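Local coordinates for protein acyl-coenzyme A oxidase (Caenorhabditis elegans, PDB 5K3J) that catalyses the FAD-dependent first step of peroxisomal beta-oxidation of ascaroside pheromone side chains, desaturating CoA thioesters with a five-carbon omega side chain and yielding hydrogen peroxide, at residues 444-449 with 525-530; 450-455 with 459-464; 43-48 with 86-91; 27-32 with 37-42. All blocks are in the same frame, centred on the assembly; numbering follows the deposited sequence.

Contact 1: 444-449 with 525-530. With ATP (adenosine-5'-triphosphate), chain D.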
# COMPACT_ATOMS: atom_id res chain seq x y z
N ARG A 444 -3.99 26.63 -6.53
CA ARG A 444 -3.82 27.86 -7.30
C ARG A 444 -5.17 28.42 -7.71
O ARG A 444 -5.37 29.64 -7.77
CB ARG A 444 -2.95 27.61 -8.53
CG ARG A 444 -1.48 27.44 -8.22
CD ARG A 444 -0.61 28.18 -9.21
NE ARG A 444 0.76 28.35 -8.74
CZ ARG A 444 1.39 29.52 -8.70
NH1 ARG A 444 2.64 29.58 -8.26
NH2 ARG A 444 0.78 30.62 -9.10
N TYR A 445 -6.11 27.53 -8.00
CA TYR A 445 -7.47 27.91 -8.36
C TYR A 445 -8.23 28.36 -7.12
O TYR A 445 -9.25 29.05 -7.23
CB TYR A 445 -8.17 26.75 -9.06
CG TYR A 445 -9.69 26.79 -9.11
CD1 TYR A 445 -10.36 27.46 -10.13
CD2 TYR A 445 -10.45 26.12 -8.16
CE1 TYR A 445 -11.74 27.48 -10.19
CE2 TYR A 445 -11.83 26.14 -8.20
CZ TYR A 445 -12.47 26.82 -9.22
OH TYR A 445 -13.85 26.83 -9.27
N LEU A 446 -7.74 27.97 -5.96
CA LEU A 446 -8.33 28.37 -4.69
C LEU A 446 -7.81 29.74 -4.26
O LEU A 446 -8.56 30.54 -3.70
CB LEU A 446 -8.05 27.33 -3.60
CG LEU A 446 -8.79 26.00 -3.74
CD1 LEU A 446 -8.57 25.12 -2.51
CD2 LEU A 446 -10.28 26.23 -3.99
N VAL A 447 -6.53 29.99 -4.51
CA VAL A 447 -5.95 31.30 -4.25
C VAL A 447 -6.62 32.34 -5.13
O VAL A 447 -7.12 33.34 -4.63
CB VAL A 447 -4.43 31.33 -4.51
CG1 VAL A 447 -3.91 32.76 -4.50
CG2 VAL A 447 -3.70 30.48 -3.48
N LYS A 448 -6.65 32.08 -6.43
CA LYS A 448 -7.25 33.00 -7.38
C LYS A 448 -8.73 33.20 -7.11
O LYS A 448 -9.27 34.28 -7.36
CB LYS A 448 -7.02 32.50 -8.82
CG LYS A 448 -8.01 31.44 -9.31
CD LYS A 448 -9.11 32.08 -10.16
CE LYS A 448 -10.14 31.07 -10.64
NZ LYS A 448 -11.25 31.75 -11.36
N SER A 449 -9.40 32.17 -6.60
CA SER A 449 -10.81 32.28 -6.25
C SER A 449 -10.97 33.18 -5.04
O SER A 449 -11.82 34.07 -5.02
CB SER A 449 -11.43 30.90 -5.99
OG SER A 449 -11.85 30.29 -7.20
N ARG A 525 -3.67 21.27 2.14
CA ARG A 525 -4.69 21.00 3.14
C ARG A 525 -5.99 21.65 2.70
O ARG A 525 -7.08 21.10 2.89
CB ARG A 525 -4.28 21.52 4.52
CG ARG A 525 -2.95 20.99 5.01
CD ARG A 525 -2.59 21.59 6.36
NE ARG A 525 -1.25 21.22 6.80
CZ ARG A 525 -0.95 20.08 7.41
NH1 ARG A 525 -1.89 19.18 7.65
NH2 ARG A 525 0.30 19.83 7.77
N ALA A 526 -5.86 22.83 2.09
CA ALA A 526 -7.00 23.56 1.56
C ALA A 526 -7.67 22.79 0.42
O ALA A 526 -8.89 22.64 0.40
CB ALA A 526 -6.56 24.94 1.08
N SER A 527 -6.85 22.32 -0.52
CA SER A 527 -7.35 21.56 -1.65
C SER A 527 -8.15 20.34 -1.21
O SER A 527 -9.29 20.15 -1.63
CB SER A 527 -6.19 21.12 -2.56
OG SER A 527 -5.64 22.23 -3.25
N ARG A 528 -7.55 19.52 -0.35
CA ARG A 528 -8.20 18.31 0.17
C ARG A 528 -9.56 18.61 0.79
O ARG A 528 -10.53 17.90 0.52
CB ARG A 528 -7.30 17.62 1.20
CG ARG A 528 -6.27 16.68 0.60
CD ARG A 528 -5.54 15.88 1.68
NE ARG A 528 -4.26 16.47 2.04
CZ ARG A 528 -4.08 17.29 3.07
NH1 ARG A 528 -5.10 17.60 3.86
NH2 ARG A 528 -2.87 17.78 3.33
N LEU A 529 -9.63 19.64 1.62
CA LEU A 529 -10.88 20.04 2.24
C LEU A 529 -11.94 20.40 1.20
O LEU A 529 -13.10 19.99 1.31
CB LEU A 529 -10.65 21.22 3.19
CG LEU A 529 -9.91 20.87 4.49
CD1 LEU A 529 -9.60 22.12 5.29
CD2 LEU A 529 -10.74 19.90 5.31
N HIS A 530 -11.53 21.14 0.17
CA HIS A 530 -12.45 21.59 -0.87
C HIS A 530 -13.11 20.43 -1.63
O HIS A 530 -14.32 20.42 -1.82
CB HIS A 530 -11.72 22.50 -1.86
CG HIS A 530 -12.58 23.00 -2.99
ND1 HIS A 530 -13.16 24.24 -2.99
CD2 HIS A 530 -12.95 22.41 -4.15
CE1 HIS A 530 -13.85 24.40 -4.10
NE2 HIS A 530 -13.74 23.30 -4.82
PG ATP D . -4.98 16.81 7.10
O1G ATP D . -5.31 18.20 6.60
O2G ATP D . -3.86 16.77 8.11
O3G ATP D . -6.19 15.98 7.46
PB ATP D . -3.64 14.65 5.92
O1B ATP D . -4.46 13.63 5.17
O2B ATP D . -3.26 14.41 7.36
O3B ATP D . -4.37 16.08 5.79
PA ATP D . -1.07 15.69 5.75
O1A ATP D . -0.80 16.97 4.99
O2A ATP D . -1.32 15.74 7.24
O3A ATP D . -2.31 14.93 5.06
O5' ATP D . 0.14 14.67 5.48
C5' ATP D . 0.07 13.32 5.94
C4' ATP D . 0.68 12.45 4.85
O4' ATP D . -0.32 12.02 3.92
C3' ATP D . 1.72 13.25 4.09
O3' ATP D . 2.97 12.57 4.11
C2' ATP D . 1.19 13.34 2.67
O2' ATP D . 2.23 13.16 1.71
C1' ATP D . 0.15 12.24 2.58
N9 ATP D . -0.98 12.61 1.70
C8 ATP D . -2.00 13.42 2.03
N7 ATP D . -2.88 13.56 1.00
C5 ATP D . -2.42 12.82 -0.02
C6 ATP D . -2.86 12.53 -1.41
N6 ATP D . -4.00 13.06 -1.91
N1 ATP D . -2.08 11.71 -2.14
C2 ATP D . -0.94 11.17 -1.65
N3 ATP D . -0.49 11.39 -0.41
C4 ATP D . -1.17 12.20 0.44
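Leu446 drives its two methyl groups against Ala526, Ser527 and His530, where the helical segments 444-449 and 525-530 cross almost at right angles (88°). The apolar part of the contact is carried by this one side chain. Leu446 CD1 reaches the backbone of the second helix, 3.8 Å from Ala526 O, and also meets Ala526 CB at 4.1 Å. Leu446 CD2 approaches the imidazole obliquely and makes an off-centre CH-pi contact, 3.6 Å from His530 ND1. The imidazole is set there because its CG stands anti to the backbone N (chi1 179°), and Tyr467 OH takes up ND1 by a hydrogen bond. No hydrogen bond joins the two segments; the buried Ser527 OG is instead bonded to Leu439 O.

The polar interactions lie on another side of helix 520-543, where ATP sits. Arg528 NH1 gives a bent hydrogen bond to ATP O1G (2.8 Å, 137°), while Arg528 NH2 lies 2.8 Å from ATP O1A and the alpha-beta bridging oxygen O3A stands over one guanidinium face. ATP O2G lies at the edge of the Arg525 guanidinium, in its plane, 3.1 Å from Arg525 NH1, and Arg525 NH2 bonds to Tyr591 OH of the second subunit. A leucine in place of Arg528 would probably leave O1G without this donor and the triphosphate charge less well balanced. With Tyr573, and with Gln402 and His340 of the second subunit, this helix face helps form the ATP site shared across the acyl-CoA oxidase dimer.

Contact 2: 450-455 with 459-464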
# COMPACT_ATOMS: atom_id res chain seq x y z
N VAL A 450 -10.14 32.95 -4.02
CA VAL A 450 -10.06 33.87 -2.89
C VAL A 450 -9.56 35.23 -3.37
O VAL A 450 -10.19 36.25 -3.09
CB VAL A 450 -9.12 33.34 -1.79
CG1 VAL A 450 -8.88 34.42 -0.74
CG2 VAL A 450 -9.71 32.10 -1.15
N GLU A 451 -8.45 35.23 -4.10
CA GLU A 451 -7.92 36.46 -4.69
C GLU A 451 -8.87 37.02 -5.73
O GLU A 451 -8.53 37.11 -6.91
CB GLU A 451 -6.55 36.23 -5.33
CG GLU A 451 -5.38 36.30 -4.37
CD GLU A 451 -4.08 36.62 -5.08
OE1 GLU A 451 -3.96 36.28 -6.28
OE2 GLU A 451 -3.18 37.22 -4.45
N LEU A 452 -10.06 37.40 -5.29
CA LEU A 452 -11.10 37.96 -6.14
C LEU A 452 -12.18 38.58 -5.28
O LEU A 452 -13.22 38.99 -5.78
CB LEU A 452 -11.72 36.88 -7.04
CG LEU A 452 -11.18 36.64 -8.46
CD1 LEU A 452 -12.12 35.72 -9.23
CD2 LEU A 452 -10.98 37.95 -9.20
N ILE A 453 -11.93 38.65 -3.97
CA ILE A 453 -12.97 38.99 -3.00
C ILE A 453 -12.58 40.23 -2.18
O ILE A 453 -13.44 40.89 -1.59
CB ILE A 453 -13.27 37.79 -2.08
CG1 ILE A 453 -13.48 36.53 -2.92
CG2 ILE A 453 -14.50 38.05 -1.22
CD1 ILE A 453 -14.02 35.35 -2.16
N LYS A 454 -11.28 40.52 -2.16
CA LYS A 454 -10.79 41.77 -1.62
C LYS A 454 -10.84 42.76 -2.77
O LYS A 454 -10.58 43.95 -2.61
CB LYS A 454 -9.36 41.62 -1.11
CG LYS A 454 -8.80 42.86 -0.44
CD LYS A 454 -7.62 43.43 -1.22
CE LYS A 454 -6.30 43.10 -0.55
NZ LYS A 454 -5.16 43.24 -1.49
N ALA A 455 -11.19 42.25 -3.95
CA ALA A 455 -11.28 43.08 -5.14
C ALA A 455 -12.72 43.47 -5.43
O ALA A 455 -13.03 44.65 -5.61
CB ALA A 455 -10.67 42.36 -6.34
N LYS A 459 -18.60 37.68 -8.23
CA LYS A 459 -19.55 37.22 -9.23
C LYS A 459 -18.86 36.55 -10.42
O LYS A 459 -19.51 36.09 -11.35
CB LYS A 459 -20.42 38.37 -9.72
CG LYS A 459 -21.68 38.57 -8.90
CD LYS A 459 -22.81 39.13 -9.74
CE LYS A 459 -23.22 38.15 -10.83
NZ LYS A 459 -24.62 38.37 -11.27
N LYS A 460 -17.53 36.52 -10.39
CA LYS A 460 -16.78 35.76 -11.38
C LYS A 460 -16.67 34.30 -10.94
O LYS A 460 -16.24 33.44 -11.70
CB LYS A 460 -15.39 36.36 -11.60
CG LYS A 460 -15.33 37.44 -12.67
CD LYS A 460 -15.60 36.87 -14.05
CE LYS A 460 -14.51 35.89 -14.47
NZ LYS A 460 -13.17 36.54 -14.55
N LEU A 461 -17.06 34.04 -9.70
CA LEU A 461 -16.94 32.71 -9.11
C LEU A 461 -17.98 31.74 -9.67
O LEU A 461 -19.15 32.09 -9.85
CB LEU A 461 -17.08 32.78 -7.59
CG LEU A 461 -15.81 32.85 -6.73
CD1 LEU A 461 -14.88 33.96 -7.19
CD2 LEU A 461 -16.18 33.04 -5.27
N GLY A 462 -17.54 30.52 -9.95
CA GLY A 462 -18.44 29.45 -10.34
C GLY A 462 -19.18 28.93 -9.12
O GLY A 462 -18.89 29.33 -8.00
N PRO A 463 -20.15 28.03 -9.34
CA PRO A 463 -20.97 27.48 -8.25
C PRO A 463 -20.14 26.64 -7.29
O PRO A 463 -20.45 26.56 -6.10
CB PRO A 463 -22.00 26.61 -8.98
CG PRO A 463 -21.94 27.04 -10.42
CD PRO A 463 -20.53 27.46 -10.65
N VAL A 464 -19.09 26.01 -7.81
CA VAL A 464 -18.21 25.18 -6.99
C VAL A 464 -17.43 26.05 -6.01
O VAL A 464 -17.20 25.66 -4.87
CB VAL A 464 -17.22 24.38 -7.87
CG1 VAL A 464 -16.41 23.42 -7.01
CG2 VAL A 464 -17.96 23.62 -8.96
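Leu452 and Leu461 meet through their CD1 methyls at 3.9 Å, the closest approach between two short pieces of the loop that follows helix 435-450. Their side chains run past each other in opposite directions, and each touches the other with one branch, CD1. The other methyl of Leu461, CD2, is near Ile453 CD1, although at 4.4 Å this touch is slack. Behind the methyls, Ala469 is packed by both Ile453 and Leu461, and Trp496 of helix 481-507 backs Ile453, which ties this inner side to the protein body.

The outer side is different in kind. Lys460 contributes only the root of its chain, CB lying 4.1 Å from Leu452 CD1, and then bends at each of its next three torsions, in an exposed position. No hydrogen bond crosses between the segments, and the contact is a small apolar patch at the surface. The segments are close in sequence: only three residues separate 450-455 from 459-464, and the chain leaves the helix through an inverse gamma turn centred on Glu451. The result is a compact surface loop, closed by aliphatic side chains, on the connection from helix 435-450 to helix 481-507.

Contact 3: 43-48 with 86-91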
# COMPACT_ATOMS: atom_id res chain seq x y z
N ARG A 43 -25.24 -7.35 -16.97
CA ARG A 43 -25.56 -8.73 -16.68
C ARG A 43 -25.73 -9.48 -17.99
O ARG A 43 -25.35 -10.64 -18.11
CB ARG A 43 -26.83 -8.83 -15.82
CG ARG A 43 -26.92 -7.79 -14.70
CD ARG A 43 -28.21 -7.96 -13.89
NE ARG A 43 -28.69 -6.69 -13.33
CZ ARG A 43 -29.75 -6.03 -13.79
NH1 ARG A 43 -30.45 -6.51 -14.81
NH2 ARG A 43 -30.11 -4.89 -13.22
N GLU A 44 -26.30 -8.79 -18.98
CA GLU A 44 -26.53 -9.36 -20.30
C GLU A 44 -25.20 -9.72 -20.97
O GLU A 44 -25.07 -10.79 -21.56
CB GLU A 44 -27.32 -8.38 -21.17
CG GLU A 44 -27.98 -9.00 -22.38
CD GLU A 44 -28.94 -8.06 -23.05
OE1 GLU A 44 -29.45 -7.13 -22.38
OE2 GLU A 44 -29.18 -8.23 -24.26
N ILE A 45 -24.22 -8.83 -20.86
CA ILE A 45 -22.90 -9.05 -21.42
C ILE A 45 -22.17 -10.16 -20.67
O ILE A 45 -21.60 -11.06 -21.27
CB ILE A 45 -22.06 -7.77 -21.39
CG1 ILE A 45 -22.65 -6.72 -22.33
CG2 ILE A 45 -20.63 -8.06 -21.80
CD1 ILE A 45 -22.26 -5.29 -21.98
N THR A 46 -22.21 -10.07 -19.34
CA THR A 46 -21.59 -11.07 -18.48
C THR A 46 -22.14 -12.47 -18.79
O THR A 46 -21.39 -13.45 -18.83
CB THR A 46 -21.82 -10.76 -16.99
OG1 THR A 46 -21.23 -9.49 -16.67
CG2 THR A 46 -21.20 -11.83 -16.12
N ASP A 47 -23.45 -12.54 -19.01
CA ASP A 47 -24.11 -13.79 -19.35
C ASP A 47 -23.61 -14.32 -20.68
O ASP A 47 -23.29 -15.50 -20.81
CB ASP A 47 -25.63 -13.59 -19.40
CG ASP A 47 -26.37 -14.88 -19.69
OD1 ASP A 47 -25.81 -15.96 -19.42
OD2 ASP A 47 -27.51 -14.81 -20.19
N ALA A 48 -23.56 -13.43 -21.67
CA ALA A 48 -23.14 -13.79 -23.02
C ALA A 48 -21.66 -14.15 -23.04
O ALA A 48 -21.22 -14.98 -23.83
CB ALA A 48 -23.42 -12.66 -23.98
N GLN A 86 -20.29 -8.73 -31.52
CA GLN A 86 -21.39 -9.58 -31.09
C GLN A 86 -21.93 -9.10 -29.75
O GLN A 86 -23.14 -8.95 -29.55
CB GLN A 86 -20.95 -11.03 -30.96
CG GLN A 86 -20.36 -11.67 -32.19
CD GLN A 86 -20.17 -13.16 -32.00
OE1 GLN A 86 -20.84 -13.79 -31.17
NE2 GLN A 86 -19.25 -13.74 -32.76
N LEU A 87 -21.00 -8.84 -28.84
CA LEU A 87 -21.32 -8.66 -27.43
C LEU A 87 -21.76 -7.25 -27.05
O LEU A 87 -22.60 -7.09 -26.16
CB LEU A 87 -20.10 -9.06 -26.58
CG LEU A 87 -19.67 -10.53 -26.71
CD1 LEU A 87 -18.25 -10.74 -26.20
CD2 LEU A 87 -20.65 -11.44 -25.99
N ILE A 88 -21.19 -6.24 -27.69
CA ILE A 88 -21.53 -4.85 -27.34
C ILE A 88 -21.64 -3.88 -28.51
O ILE A 88 -21.36 -4.21 -29.66
CB ILE A 88 -20.50 -4.23 -26.37
CG1 ILE A 88 -19.14 -4.08 -27.07
CG2 ILE A 88 -20.39 -5.00 -25.07
CD1 ILE A 88 -18.17 -3.19 -26.32
N ASP A 89 -22.04 -2.65 -28.17
CA ASP A 89 -21.96 -1.51 -29.07
C ASP A 89 -20.54 -0.95 -28.98
O ASP A 89 -20.18 -0.33 -27.98
CB ASP A 89 -23.00 -0.46 -28.69
CG ASP A 89 -22.93 0.80 -29.55
OD1 ASP A 89 -22.33 0.75 -30.64
OD2 ASP A 89 -23.49 1.83 -29.12
N ARG A 90 -19.75 -1.18 -30.03
CA ARG A 90 -18.31 -0.90 -30.01
C ARG A 90 -17.96 0.50 -29.52
O ARG A 90 -16.99 0.69 -28.78
CB ARG A 90 -17.73 -1.10 -31.41
CG ARG A 90 -16.24 -0.80 -31.49
CD ARG A 90 -15.84 -0.33 -32.88
NE ARG A 90 -15.80 -1.42 -33.85
CZ ARG A 90 -15.50 -1.25 -35.13
NH1 ARG A 90 -15.22 -0.04 -35.60
NH2 ARG A 90 -15.48 -2.30 -35.95
N ASP A 91 -18.75 1.49 -29.94
CA ASP A 91 -18.46 2.88 -29.60
C ASP A 91 -19.26 3.35 -28.39
O ASP A 91 -19.44 4.55 -28.18
CB ASP A 91 -18.72 3.78 -30.81
CG ASP A 91 -17.79 3.47 -31.97
OD1 ASP A 91 -16.76 2.81 -31.72
OD2 ASP A 91 -18.09 3.88 -33.10
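Ile45 and Ala48, one turn apart on helix 36-49, receive Leu87 and Ile88 from the end of the short helix 84-87, a helix-to-loop contact inside the helical N-terminal domain of the acyl-CoA oxidase family. It illustrates how a helix that is just ending can still be held by a longer neighbour through apolar groups.

Leu87 comes first and points toward helix 36-49. Its CD2 methyl rests on Ala48 CB at 3.6 Å, where the small alanine lets the leucine come close to the helix backbone, with Ala48 C 4.1 Å from Leu87 CD2. The carbonyl of the same residue also takes part: Leu87 O lies 3.8 Å from Ile45 CG1, and it accepts a hydrogen bond from Arg41 NH2.

At Ile88 the chain leaves helical geometry. With its CG1 set between the backbone N and the carbonyl carbon (chi1 66°), the residue sends CG2 to Ile45, whose CD1 it meets at 3.6 Å; the two side chains cross at a slant. Both isoleucines also pack on helix 93-103, Ile45 against His98 and Leu99, Ile88 against Glu95 and Ser96, which places the pair where helix 36-49, the end of helix 84-87 and helix 93-103 come together. Just beyond, the chain turns polar and exposed at Asp89, whose backbone N is hydrogen-bonded to Glu95 OE1.

Contact 4: 27-32 with 37-42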
# COMPACT_ATOMS: atom_id res chain seq x y z
N LYS A 27 -32.17 -2.81 -8.61
CA LYS A 27 -32.47 -1.38 -8.56
C LYS A 27 -31.24 -0.59 -8.15
O LYS A 27 -30.98 0.48 -8.71
CB LYS A 27 -33.62 -1.10 -7.60
CG LYS A 27 -34.98 -0.99 -8.27
CD LYS A 27 -35.43 -2.33 -8.84
CE LYS A 27 -36.78 -2.20 -9.52
NZ LYS A 27 -37.82 -1.67 -8.59
N MET A 28 -30.50 -1.10 -7.18
CA MET A 28 -29.29 -0.44 -6.73
C MET A 28 -28.23 -0.42 -7.83
O MET A 28 -27.53 0.57 -8.02
CB MET A 28 -28.72 -1.11 -5.48
CG MET A 28 -27.43 -0.48 -4.99
SD MET A 28 -27.65 1.16 -4.27
CE MET A 28 -28.20 0.71 -2.63
N ALA A 29 -28.14 -1.53 -8.56
CA ALA A 29 -27.20 -1.64 -9.67
C ALA A 29 -27.46 -0.55 -10.70
O ALA A 29 -26.53 0.08 -11.20
CB ALA A 29 -27.29 -3.01 -10.32
N ALA A 30 -28.74 -0.33 -10.99
CA ALA A 30 -29.16 0.69 -11.95
C ALA A 30 -28.69 2.08 -11.53
O ALA A 30 -28.29 2.89 -12.36
CB ALA A 30 -30.67 0.67 -12.10
N VAL A 31 -28.74 2.33 -10.23
CA VAL A 31 -28.28 3.60 -9.68
C VAL A 31 -26.77 3.72 -9.81
O VAL A 31 -26.26 4.73 -10.30
CB VAL A 31 -28.68 3.73 -8.20
CG1 VAL A 31 -28.10 5.00 -7.60
CG2 VAL A 31 -30.19 3.69 -8.05
N ILE A 32 -26.06 2.69 -9.37
CA ILE A 32 -24.60 2.65 -9.42
C ILE A 32 -24.07 2.91 -10.82
O ILE A 32 -23.12 3.68 -11.01
CB ILE A 32 -24.07 1.29 -8.92
CG1 ILE A 32 -24.30 1.15 -7.42
CG2 ILE A 32 -22.59 1.12 -9.26
CD1 ILE A 32 -24.02 -0.23 -6.87
N GLU A 37 -31.06 0.57 -18.09
CA GLU A 37 -30.69 -0.02 -19.37
C GLU A 37 -29.26 -0.54 -19.37
O GLU A 37 -29.01 -1.65 -19.82
CB GLU A 37 -30.87 1.00 -20.49
CG GLU A 37 -30.37 0.54 -21.85
CD GLU A 37 -31.29 -0.48 -22.50
OE1 GLU A 37 -31.14 -1.68 -22.22
OE2 GLU A 37 -32.15 -0.07 -23.31
N PHE A 38 -28.32 0.26 -18.87
CA PHE A 38 -26.92 -0.15 -18.84
C PHE A 38 -26.69 -1.25 -17.81
O PHE A 38 -25.96 -2.20 -18.07
CB PHE A 38 -25.99 1.02 -18.55
CG PHE A 38 -24.55 0.62 -18.40
CD1 PHE A 38 -23.95 -0.18 -19.36
CD2 PHE A 38 -23.80 1.05 -17.32
CE1 PHE A 38 -22.63 -0.56 -19.23
CE2 PHE A 38 -22.47 0.68 -17.20
CZ PHE A 38 -21.89 -0.13 -18.15
N ALA A 39 -27.31 -1.11 -16.65
CA ALA A 39 -27.16 -2.09 -15.58
C ALA A 39 -27.59 -3.47 -16.06
O ALA A 39 -26.94 -4.47 -15.78
CB ALA A 39 -27.96 -1.68 -14.36
N ARG A 40 -28.70 -3.49 -16.80
CA ARG A 40 -29.20 -4.70 -17.42
C ARG A 40 -28.23 -5.24 -18.46
O ARG A 40 -28.02 -6.45 -18.56
CB ARG A 40 -30.56 -4.43 -18.05
CG ARG A 40 -30.89 -5.29 -19.26
CD ARG A 40 -31.36 -6.67 -18.87
NE ARG A 40 -32.24 -7.24 -19.89
CZ ARG A 40 -32.42 -8.54 -20.08
NH1 ARG A 40 -31.77 -9.42 -19.32
NH2 ARG A 40 -33.24 -8.97 -21.03
N ARG A 41 -27.63 -4.33 -19.22
CA ARG A 41 -26.65 -4.70 -20.24
C ARG A 41 -25.44 -5.40 -19.64
O ARG A 41 -24.89 -6.33 -20.23
CB ARG A 41 -26.21 -3.47 -21.04
CG ARG A 41 -27.24 -3.01 -22.07
CD ARG A 41 -27.36 -4.01 -23.20
NE ARG A 41 -26.16 -4.02 -24.04
CZ ARG A 41 -25.65 -5.10 -24.60
NH1 ARG A 41 -26.23 -6.28 -24.42
NH2 ARG A 41 -24.56 -5.01 -25.35
N ARG A 42 -25.03 -4.96 -18.45
CA ARG A 42 -23.86 -5.53 -17.77
C ARG A 42 -24.05 -7.01 -17.47
O ARG A 42 -23.15 -7.82 -17.67
CB ARG A 42 -23.59 -4.79 -16.47
CG ARG A 42 -23.16 -3.35 -16.65
CD ARG A 42 -22.70 -2.78 -15.33
NE ARG A 42 -21.48 -3.43 -14.85
CZ ARG A 42 -21.45 -4.42 -13.96
NH1 ARG A 42 -22.58 -4.88 -13.42
NH2 ARG A 42 -20.29 -4.95 -13.59
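A close helix-to-helix contact built from three alanines, Ala29 and Ala30 against Ala39, lies at the meeting of helices 25-32 and 36-49, near the start of the chain. The small side chains let the backbones come near: the CA atoms of Ala30 and Ala39 are 5.0 Å apart. Ala39 does most of the touching. Its single methyl points toward the other helix and settles on main chain rather than on side chains, with CB 3.6 Å from Ala30 CA and 3.7 Å from Ala30 N. On the side of the preceding residue the same methyl, Ala39 CB, lies 3.9 Å from Ala29 C. Methyl meets methyl less closely, Ala39 CB being 4.2 Å from Ala30 CB and 4.3 Å from Ala29 CB.

Only four residues link the segments, so the arrangement is a pair of consecutive helices folded against each other across a short turn, part of the helical N-terminal domain of acyl-CoA oxidases. Larger residues of helix 25-32 face other parts of the protein: Met28 packs on Val554 and Leu555 of helix 549-569, and Val31 on Phe354 of helix 343-363. Along helix 36-49, Arg42 lays its CG over one face of the Phe38 ring, 3.7 Å above the plane and offset toward the rim. The charged end of Arg42 turns to a different partner, NH1 giving a hydrogen bond to Gln609 O, while Arg41 NE makes a salt bridge with Glu95 OE2.

In the fold
The four contacts fall into two neighbourhoods. Contacts 3 and 4 share helix 36-49 within the N-terminal domain, their centres about 14 Å apart, whereas contacts 1 and 2 adjoin one another some 35 to 47 Å away, centre to centre. Contact 2 is nested in the chain loop that contact 1 closes, and the two touch where His530 packs on Val464. Contacts 1, 3 and 4 are buried; contact 2 lies at the surface. All four pack apolar groups without a hydrogen bond between their segments, yet only contact 1 adds a ligand site, Arg525 and Arg528 serving a triphosphate, while arginines near contacts 3 and 4 serve protein partners.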